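Local structure of twin-arginine translocation pathway signal (5IM2) at residues A[137-146]-A[289-300]. The protein is a TRAP-transporter solute-binding protein that binds benzoate and probably delivers such aromatic acids to its membrane partner for uptake. Residues are numbered along the deposited sequence; the frame is centred on the assembly and turned at random.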
loop_
_atom_site.group_PDB
_atom_site.type_symbol
_atom_site.label_atom_id
_atom_site.label_comp_id
_atom_site.label_asym_id
_atom_site.label_seq_id
_atom_site.Cartn_x
_atom_site.Cartn_y
_atom_site.Cartn_z
ATOM N N ASN A 137 -1.530 -4.187 -12.778
ATOM C CA ASN A 137 -2.287 -3.023 -12.307
ATOM C C ASN A 137 -2.815 -3.284 -10.898
ATOM O O ASN A 137 -2.854 -4.424 -10.431
ATOM C CB ASN A 137 -3.433 -2.696 -13.270
ATOM C CG ASN A 137 -4.426 -3.791 -13.363
ATOM O OD1 ASN A 137 -5.242 -3.925 -12.487
ATOM N ND2 ASN A 137 -4.376 -4.595 -14.444
ATOM N N ALA A 138 -3.181 -2.216 -10.189
ATOM C CA ALA A 138 -3.557 -2.365 -8.781
ATOM C C ALA A 138 -4.818 -3.205 -8.587
ATOM O O ALA A 138 -4.909 -3.953 -7.611
ATOM C CB ALA A 138 -3.725 -0.995 -8.131
ATOM N N GLU A 139 -5.818 -3.074 -9.471
ATOM C CA GLU A 139 -7.028 -3.879 -9.308
ATOM C C GLU A 139 -6.697 -5.366 -9.377
ATOM O O GLU A 139 -7.058 -6.140 -8.484
ATOM C CB GLU A 139 -8.080 -3.528 -10.363
ATOM C CG GLU A 139 -9.353 -4.322 -10.218
ATOM C CD GLU A 139 -10.316 -4.056 -11.355
ATOM O OE1 GLU A 139 -9.975 -3.238 -12.255
ATOM O OE2 GLU A 139 -11.393 -4.702 -11.369
ATOM N N ALA A 140 -6.010 -5.777 -10.435
ATOM C CA ALA A 140 -5.655 -7.188 -10.596
ATOM C C ALA A 140 -4.767 -7.681 -9.464
ATOM O O ALA A 140 -5.007 -8.758 -8.891
ATOM C CB ALA A 140 -4.994 -7.374 -11.965
ATOM N N THR A 141 -3.741 -6.904 -9.117
ATOM C CA THR A 141 -2.800 -7.313 -8.075
ATOM C C THR A 141 -3.455 -7.341 -6.698
ATOM O O THR A 141 -3.083 -8.159 -5.842
ATOM C CB THR A 141 -1.588 -6.384 -8.120
ATOM O OG1 THR A 141 -1.074 -6.392 -9.463
ATOM C CG2 THR A 141 -0.488 -6.856 -7.195
ATOM N N SER A 142 -4.399 -6.415 -6.441
ATOM C CA SER A 142 -5.182 -6.485 -5.212
ATOM C C SER A 142 -6.011 -7.760 -5.137
ATOM O O SER A 142 -6.144 -8.357 -4.066
ATOM C CB SER A 142 -6.121 -5.279 -5.112
ATOM O OG SER A 142 -5.380 -4.070 -4.954
ATOM N N ARG A 143 -6.660 -8.140 -6.239
ATOM C CA ARG A 143 -7.427 -9.381 -6.226
ATOM C C ARG A 143 -6.514 -10.559 -5.931
ATOM O O ARG A 143 -6.864 -11.455 -5.160
ATOM C CB ARG A 143 -8.125 -9.579 -7.565
ATOM C CG ARG A 143 -9.221 -8.607 -7.814
ATOM C CD ARG A 143 -9.702 -8.649 -9.281
ATOM N NE ARG A 143 -10.267 -9.940 -9.656
ATOM C CZ ARG A 143 -11.558 -10.238 -9.634
ATOM N NH1 ARG A 143 -12.450 -9.339 -9.251
ATOM N NH2 ARG A 143 -11.955 -11.462 -9.987
ATOM N N ALA A 144 -5.345 -10.573 -6.558
ATOM C CA ALA A 144 -4.350 -11.619 -6.312
ATOM C C ALA A 144 -3.921 -11.665 -4.857
ATOM O O ALA A 144 -3.733 -12.746 -4.295
ATOM C CB ALA A 144 -3.137 -11.400 -7.223
ATOM N N CYS A 145 -3.744 -10.498 -4.236
ATOM C CA CYS A 145 -3.364 -10.436 -2.827
ATOM C C CYS A 145 -4.427 -11.078 -1.949
ATOM O O CYS A 145 -4.111 -11.868 -1.048
ATOM C CB CYS A 145 -3.129 -8.977 -2.424
ATOM S SG CYS A 145 -2.361 -8.765 -0.808
ATOM N N TRP A 146 -5.698 -10.758 -2.198
ATOM C CA TRP A 146 -6.776 -11.373 -1.423
ATOM C C TRP A 146 -6.706 -12.901 -1.493
ATOM O O TRP A 146 -6.678 -13.594 -0.456
ATOM C CB TRP A 146 -8.151 -10.891 -1.904
ATOM C CG TRP A 146 -9.211 -11.658 -1.172
ATOM C CD1 TRP A 146 -9.859 -12.806 -1.591
ATOM C CD2 TRP A 146 -9.709 -11.383 0.139
ATOM N NE1 TRP A 146 -10.737 -13.232 -0.627
ATOM C CE2 TRP A 146 -10.657 -12.387 0.451
ATOM C CE3 TRP A 146 -9.471 -10.375 1.074
ATOM C CZ2 TRP A 146 -11.328 -12.416 1.652
ATOM C CZ3 TRP A 146 -10.154 -10.409 2.273
ATOM C CH2 TRP A 146 -11.075 -11.409 2.544
ATOM N N LEU A 289 -12.857 -10.576 -2.260
ATOM C CA LEU A 289 -12.186 -10.390 -3.544
ATOM C C LEU A 289 -12.637 -9.117 -4.251
ATOM O O LEU A 289 -11.811 -8.334 -4.739
ATOM C CB LEU A 289 -12.467 -11.617 -4.419
ATOM C CG LEU A 289 -11.844 -11.659 -5.805
ATOM C CD1 LEU A 289 -10.338 -11.738 -5.684
ATOM C CD2 LEU A 289 -12.352 -12.848 -6.590
ATOM N N GLN A 290 -13.949 -8.945 -4.413
ATOM C CA GLN A 290 -14.428 -7.809 -5.201
ATOM C C GLN A 290 -14.077 -6.492 -4.532
ATOM O O GLN A 290 -13.620 -5.550 -5.192
ATOM C CB GLN A 290 -15.942 -7.910 -5.423
ATOM C CG GLN A 290 -16.359 -8.993 -6.432
ATOM C CD GLN A 290 -16.179 -10.420 -5.915
ATOM O OE1 GLN A 290 -16.272 -10.682 -4.709
ATOM N NE2 GLN A 290 -15.911 -11.349 -6.836
ATOM N N THR A 291 -14.269 -6.407 -3.222
ATOM C CA THR A 291 -13.921 -5.188 -2.500
ATOM C C THR A 291 -12.421 -4.907 -2.584
ATOM O O THR A 291 -12.008 -3.747 -2.738
ATOM C CB THR A 291 -14.388 -5.310 -1.046
ATOM O OG1 THR A 291 -15.819 -5.361 -1.019
ATOM C CG2 THR A 291 -13.972 -4.123 -0.237
ATOM N N SER A 292 -11.598 -5.954 -2.485
ATOM C CA SER A 292 -10.154 -5.791 -2.634
ATOM C C SER A 292 -9.787 -5.213 -3.993
ATOM O O SER A 292 -9.013 -4.254 -4.076
ATOM C CB SER A 292 -9.449 -7.138 -2.408
ATOM O OG SER A 292 -9.630 -7.566 -1.048
ATOM N N GLY A 293 -10.329 -5.775 -5.078
ATOM C CA GLY A 293 -10.065 -5.215 -6.388
ATOM C C GLY A 293 -10.536 -3.778 -6.524
ATOM O O GLY A 293 -9.859 -2.955 -7.132
ATOM N N TRP A 294 -11.706 -3.462 -5.954
ATOM C CA TRP A 294 -12.277 -2.132 -6.085
ATOM C C TRP A 294 -11.413 -1.097 -5.368
ATOM O O TRP A 294 -11.120 -0.035 -5.917
ATOM C CB TRP A 294 -13.711 -2.141 -5.548
ATOM C CG TRP A 294 -14.247 -0.806 -5.467
ATOM C CD1 TRP A 294 -14.730 -0.054 -6.498
ATOM C CD2 TRP A 294 -14.314 0.013 -4.293
ATOM N NE1 TRP A 294 -15.107 1.190 -6.026
ATOM C CE2 TRP A 294 -14.861 1.249 -4.676
ATOM C CE3 TRP A 294 -13.972 -0.188 -2.950
ATOM C CZ2 TRP A 294 -15.071 2.285 -3.761
ATOM C CZ3 TRP A 294 -14.184 0.839 -2.047
ATOM C CH2 TRP A 294 -14.727 2.056 -2.455
ATOM N N LEU A 295 -10.938 -1.418 -4.173
ATOM C CA LEU A 295 -10.055 -0.504 -3.455
ATOM C C LEU A 295 -8.794 -0.211 -4.254
ATOM O O LEU A 295 -8.361 0.945 -4.356
ATOM C CB LEU A 295 -9.700 -1.076 -2.080
ATOM C CG LEU A 295 -10.816 -1.066 -1.049
ATOM C CD1 LEU A 295 -10.457 -1.872 0.186
ATOM C CD2 LEU A 295 -11.093 0.387 -0.632
ATOM N N GLY A 296 -8.137 -1.256 -4.767
ATOM C CA GLY A 296 -6.960 -1.042 -5.592
ATOM C C GLY A 296 -7.257 -0.227 -6.841
ATOM O O GLY A 296 -6.494 0.661 -7.209
ATOM N N ARG A 297 -8.370 -0.525 -7.526
ATOM C CA ARG A 297 -8.704 0.212 -8.731
ATOM C C ARG A 297 -8.823 1.711 -8.431
ATOM O O ARG A 297 -8.287 2.554 -9.167
ATOM C CB ARG A 297 -10.003 -0.326 -9.331
ATOM C CG ARG A 297 -10.298 0.256 -10.653
ATOM C CD ARG A 297 -11.585 -0.224 -11.312
ATOM N NE ARG A 297 -11.708 0.518 -12.561
ATOM C CZ ARG A 297 -11.456 0.049 -13.780
ATOM N NH1 ARG A 297 -11.126 -1.227 -13.991
ATOM N NH2 ARG A 297 -11.580 0.873 -14.813
ATOM N N VAL A 298 -9.522 2.050 -7.349
ATOM C CA VAL A 298 -9.775 3.455 -6.999
ATOM C C VAL A 298 -8.485 4.140 -6.566
ATOM O O VAL A 298 -8.236 5.308 -6.915
ATOM C CB VAL A 298 -10.866 3.538 -5.919
ATOM C CG1 VAL A 298 -11.020 4.962 -5.425
ATOM C CG2 VAL A 298 -12.196 3.031 -6.495
ATOM N N GLN A 299 -7.624 3.426 -5.834
ATOM C CA GLN A 299 -6.359 4.037 -5.427
ATOM C C GLN A 299 -5.516 4.389 -6.652
ATOM O O GLN A 299 -4.967 5.497 -6.763
ATOM C CB GLN A 299 -5.591 3.135 -4.480
ATOM C CG GLN A 299 -4.519 3.950 -3.668
ATOM C CD GLN A 299 -4.037 3.238 -2.434
ATOM O OE1 GLN A 299 -4.347 2.086 -2.186
ATOM N NE2 GLN A 299 -3.235 3.928 -1.671
ATOM N N GLN A 300 -5.428 3.476 -7.605
ATOM C CA GLN A 300 -4.671 3.785 -8.817
ATOM C C GLN A 300 -5.375 4.832 -9.675
ATOM O O GLN A 300 -4.710 5.589 -10.399
ATOM C CB GLN A 300 -4.406 2.496 -9.616
ATOM C CG GLN A 300 -3.571 2.736 -10.864
ATOM C CD GLN A 300 -2.983 1.499 -11.492
ATOM O OE1 GLN A 300 -3.366 0.378 -11.177
ATOM N NE2 GLN A 300 -2.074 1.698 -12.435
HETATM O O HOH W 1 -6.039 -0.741 -11.340
#
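Gln300 hydrogen-bonds the first turn of helix 138-146 from the neighbouring helix 289-300: its OE1 accepts from Ala138 N at 2.8 Å, nearly straight at 172°. With CG anti to the backbone N (chi1 -178°) and the chain extended, the amide reaches this N-terminus, where a water that accepts from Glu139 N lies close to OE1 and may donate to it. Asn137 is the N-cap, its OD1 accepting from Ala140 N.

The charged pair lies at the solvent-facing margin. Glu139 and Arg297 run side by side, and Arg297 NH1 gives a salt-bridging hydrogen bond of 2.9 Å to the syn side of Glu139 OE1, the carboxylate and guanidinium planes 79° apart. Were Glu139 an alanine, the Arg297 guanidinium would probably lose this mate and be free to swing, and the Gly293 carbonyl beneath CG would be uncovered.

Between the helices, glycines permit an axis separation of just 7.1 Å. Arg143 CG rests 3.8 Å from Gly293 CA, and Ser142 OG lies 3.5 Å from Gly296 CA while bonding back to Ala138 O. Farther along, Leu289 places CG over the centre of one face of the Arg143 guanidinium, whose NE bonds His364, and Leu289 N lies over one indole face, toward the rim, 3.8 Å from Trp146 CD1.

The near-antiparallel pair packs beside strand 161-167, where Ser142 OG bonds Val167 N and Ser292 OG, which also bonds Gly288 O, takes Leu165 N. Helix 350-367 packs against Ala140 and Ala144, helix 62-78 against Trp294 and Val298, and Gln299 touches the bound benzoate.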